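Side-chain contacts in DUF3863 domain-containing protein (Parabacteroides distasonis, PDB 3LM3), which is of unknown function but is probably a carbohydrate-active enzyme, a glycoside hydrolase or deacetylase: residues A[30-33]-A[34-37]; A[372-375]-A[376-379]. One frame throughout, in Å; residues are numbered along the deposited sequence.

Contact 1 (A[30-33]-A[34-37]); sequences RTTP and WEVS
The carboxylate of Glu-35 reaches back along the loop to Thr-31 and Thr-32, a worked example of one acidic group gathering donors from the loop that carries it. Its OE1 takes two hydroxyls. Thr-31 OG1 gives a hydrogen bond to Glu-35 OE1 at 2.7 Å, arriving in the syn direction, on the side of the other oxygen. Thr-32 OG1 donates to the same Glu-35 OE1 at 2.8 Å but comes from above the carboxylate plane, 56° out of it. The second oxygen, Glu-35 OE2, accepts the backbone N-H of Thr-31 at 2.8 Å in a nearly straight bond (166°), also from above the plane. Three bonds within the loop thus restrain both the position and the rotation of the buried carboxylate, and Thr-77 OG1 and Asn-79 ND2 add one each, at OE2 and OE1, so that five hydrogen bonds reach the two oxygens.

The torsions explain the reach: Glu-35 CG sits between its own N and carbonyl carbon (chi1 53°), and from there the chain runs out extended, crossing both threonine side chains at about a right angle. Thr-32 OG1 also accepts a hydrogen bond from a water at 2.8 Å, and that water accepts the N-H of Trp-34, linking hydroxyl to backbone within the loop. Beyond it, Pro-33 CB lies over the five-membered ring of Trp-34 in a CH-pi contact, 4.2 Å from its centroid, while His-43 and Phe-113 meet the indole edge-to-face. Pro-33 CA lies over one face of the Arg-30 guanidinium, displaced toward its rim, and Arg-30 NE forms a salt bridge with Glu-47.

These eight residues open the loop that follows strand 21-29 of the parallel sheet and precedes helix 53-64, and Tyr-88 OH of helix 86-102 is hydrogen-bonded to Arg-30 O.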
# COMPACT_ATOMS: atom_id res chain seq x y z
N ARG A 30 -3.00 -15.76 -8.42
CA ARG A 30 -2.92 -16.71 -7.30
C ARG A 30 -3.71 -17.97 -7.63
O ARG A 30 -4.40 -18.00 -8.63
CB ARG A 30 -3.43 -16.05 -6.01
CG ARG A 30 -4.89 -15.70 -6.01
CD ARG A 30 -5.22 -14.59 -5.05
NE ARG A 30 -6.65 -14.53 -4.80
CZ ARG A 30 -7.24 -13.59 -4.07
NH1 ARG A 30 -6.54 -12.59 -3.57
NH2 ARG A 30 -8.56 -13.70 -3.85
N THR A 31 -3.60 -19.01 -6.79
CA THR A 31 -4.41 -20.22 -6.90
C THR A 31 -5.42 -20.31 -5.77
O THR A 31 -6.41 -21.02 -5.89
CB THR A 31 -3.59 -21.53 -6.96
OG1 THR A 31 -3.26 -22.01 -5.64
CG2 THR A 31 -2.34 -21.43 -7.87
N THR A 32 -5.17 -19.64 -4.67
CA THR A 32 -6.08 -19.52 -3.51
C THR A 32 -5.83 -18.13 -2.90
O THR A 32 -4.80 -17.49 -3.23
CB THR A 32 -5.83 -20.61 -2.44
OG1 THR A 32 -4.56 -20.39 -1.81
CG2 THR A 32 -5.86 -22.01 -3.01
N PRO A 33 -6.74 -17.61 -2.05
CA PRO A 33 -6.62 -16.21 -1.72
C PRO A 33 -5.44 -15.76 -0.88
O PRO A 33 -4.90 -14.68 -1.13
CB PRO A 33 -7.93 -15.89 -0.98
CG PRO A 33 -8.89 -16.87 -1.51
CD PRO A 33 -8.08 -18.13 -1.74
N TRP A 34 -5.04 -16.58 0.09
CA TRP A 34 -4.06 -16.15 1.11
C TRP A 34 -2.97 -17.21 1.24
O TRP A 34 -2.70 -17.75 2.33
CB TRP A 34 -4.75 -15.95 2.47
CG TRP A 34 -5.82 -14.88 2.53
CD1 TRP A 34 -6.01 -13.85 1.68
CD2 TRP A 34 -6.84 -14.76 3.54
NE1 TRP A 34 -7.10 -13.08 2.10
CE2 TRP A 34 -7.61 -13.62 3.23
CE3 TRP A 34 -7.16 -15.50 4.68
CZ2 TRP A 34 -8.70 -13.21 4.01
CZ3 TRP A 34 -8.26 -15.09 5.46
CH2 TRP A 34 -9.00 -13.95 5.12
N GLU A 35 -2.34 -17.54 0.12
CA GLU A 35 -1.31 -18.58 0.11
C GLU A 35 0.06 -17.91 0.26
O GLU A 35 0.71 -17.48 -0.70
CB GLU A 35 -1.43 -19.53 -1.08
CG GLU A 35 -1.48 -18.83 -2.46
CD GLU A 35 -1.84 -19.74 -3.60
OE1 GLU A 35 -2.25 -20.93 -3.37
OE2 GLU A 35 -1.69 -19.29 -4.75
N VAL A 36 0.50 -17.84 1.51
CA VAL A 36 1.79 -17.22 1.84
C VAL A 36 2.96 -18.13 1.53
O VAL A 36 4.10 -17.66 1.42
CB VAL A 36 1.82 -16.83 3.33
CG1 VAL A 36 0.77 -15.74 3.66
CG2 VAL A 36 1.66 -18.01 4.27
N SER A 37 2.71 -19.42 1.36
CA SER A 37 3.73 -20.36 0.91
C SER A 37 3.07 -21.45 0.09
O SER A 37 1.87 -21.37 -0.21
CB SER A 37 4.53 -20.90 2.10
OG SER A 37 5.64 -21.65 1.65
O HOH W 1 -5.30 -19.42 0.70

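Contact 2 (A[372-375]-A[376-379]); sequences LRDW and HTKN
The imidazole of His-376 stands with its edge toward one face of the Trp-375 indole, a T-shaped pair between sequence neighbours, its ring centroid 4.5 Å from that of the six-membered ring and the planes 83° apart. His-376 NE2 and CD2 do the touching, with NE2 coming to 3.5 Å from Trp-375 CZ2. Trp-375 CG lies between its own N and carbonyl carbon (chi1 66°), which turns the indole back beside the next residue. Replacing the indole with the methyl of an alanine is likely to leave the imidazole edge without its aromatic face, freer to turn, and Arg-346 without its cation-pi partner.

Asp-374 handles the polar side of this type I turn. Its OD2 receives the hydroxyl of Thr-377 OG1 at 2.7 Å from above the carboxylate plane, and OD1 takes a weak bond from His-376 N at 3.3 Å besides one from Asn-356. The Thr-377 N-H closes the turn on the Asp-374 carbonyl oxygen at 3.2 Å. At the end of strand 367-374, the turn therefore relies on two kinds of chemistry: a carboxylate that gathers donors from the turn and from Asn-356, and a ring pair that sets the imidazole edge against the indole face.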
# COMPACT_ATOMS: atom_id res chain seq x y z
N LEU A 372 -7.56 15.99 13.92
CA LEU A 372 -8.91 15.85 13.38
C LEU A 372 -9.77 16.96 13.94
O LEU A 372 -9.72 17.26 15.16
CB LEU A 372 -9.51 14.51 13.79
CG LEU A 372 -10.83 14.14 13.10
CD1 LEU A 372 -10.65 13.87 11.61
CD2 LEU A 372 -11.45 12.96 13.79
N ARG A 373 -10.58 17.56 13.08
CA ARG A 373 -11.41 18.72 13.45
C ARG A 373 -12.80 18.60 12.84
O ARG A 373 -12.93 18.17 11.70
CB ARG A 373 -10.76 20.02 13.00
CG ARG A 373 -11.50 21.28 13.41
CD ARG A 373 -10.66 22.54 13.16
NE ARG A 373 -10.39 22.80 11.75
CZ ARG A 373 -11.10 23.63 10.97
NH1 ARG A 373 -12.15 24.27 11.46
NH2 ARG A 373 -10.75 23.80 9.69
N ASP A 374 -13.83 18.90 13.62
CA ASP A 374 -15.22 19.00 13.16
C ASP A 374 -15.37 20.43 12.69
O ASP A 374 -15.70 21.32 13.51
CB ASP A 374 -16.19 18.65 14.32
CG ASP A 374 -17.63 18.98 14.00
OD1 ASP A 374 -17.97 19.06 12.82
OD2 ASP A 374 -18.42 19.17 14.97
N TRP A 375 -15.16 20.68 11.40
CA TRP A 375 -15.15 22.03 10.87
C TRP A 375 -16.57 22.59 10.70
O TRP A 375 -16.71 23.78 10.47
CB TRP A 375 -14.32 22.16 9.58
CG TRP A 375 -14.90 21.42 8.41
CD1 TRP A 375 -14.62 20.15 8.04
CD2 TRP A 375 -15.80 21.95 7.45
NE1 TRP A 375 -15.33 19.84 6.92
CE2 TRP A 375 -16.08 20.91 6.54
CE3 TRP A 375 -16.43 23.19 7.28
CZ2 TRP A 375 -16.93 21.08 5.44
CZ3 TRP A 375 -17.31 23.34 6.20
CH2 TRP A 375 -17.55 22.29 5.30
N HIS A 376 -17.59 21.74 10.85
CA HIS A 376 -18.98 22.21 10.83
C HIS A 376 -19.36 22.94 12.10
O HIS A 376 -20.40 23.61 12.14
CB HIS A 376 -19.95 21.05 10.66
CG HIS A 376 -20.07 20.56 9.26
ND1 HIS A 376 -21.04 19.65 8.87
CD2 HIS A 376 -19.35 20.85 8.15
CE1 HIS A 376 -20.90 19.41 7.58
NE2 HIS A 376 -19.87 20.10 7.12
N THR A 377 -18.56 22.78 13.16
CA THR A 377 -18.84 23.47 14.43
C THR A 377 -17.86 24.63 14.57
O THR A 377 -16.65 24.43 14.71
CB THR A 377 -18.75 22.54 15.62
OG1 THR A 377 -19.69 21.47 15.47
CG2 THR A 377 -19.06 23.28 16.93
N LYS A 378 -18.41 25.86 14.59
CA LYS A 378 -17.59 27.08 14.66
C LYS A 378 -16.68 27.04 15.87
O LYS A 378 -17.12 26.69 16.97
CB LYS A 378 -18.48 28.34 14.73
N ASN A 379 -15.41 27.35 15.63
CA ASN A 379 -14.36 27.41 16.66
C ASN A 379 -14.04 26.09 17.38
O ASN A 379 -13.34 26.11 18.40
CB ASN A 379 -14.66 28.53 17.66
CG ASN A 379 -14.74 29.89 16.99
OD1 ASN A 379 -13.98 30.19 16.06
ND2 ASN A 379 -15.67 30.73 17.45
O HOH W 2 -13.84 23.90 13.83

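Overall arrangement
Both contacts are local, each formed within eight consecutive residues where a strand gives way to a loop, and both turn on an acidic side chain that accepts a threonine hydroxyl further along or back in the chain. Contact 1 is buried, in the DUF3863 range at the end of a strand of the parallel sheet; its carboxylate accepts from several donors. Contact 2 lies on the surface, in the DUF3864 range at the end of a strand of the antiparallel sheet, and combines an aromatic pair with its carboxylate. They share no structural element: the centres of contact 1 and contact 2 are about 45 Å apart, and the two lie on opposite sides of the chain's centre.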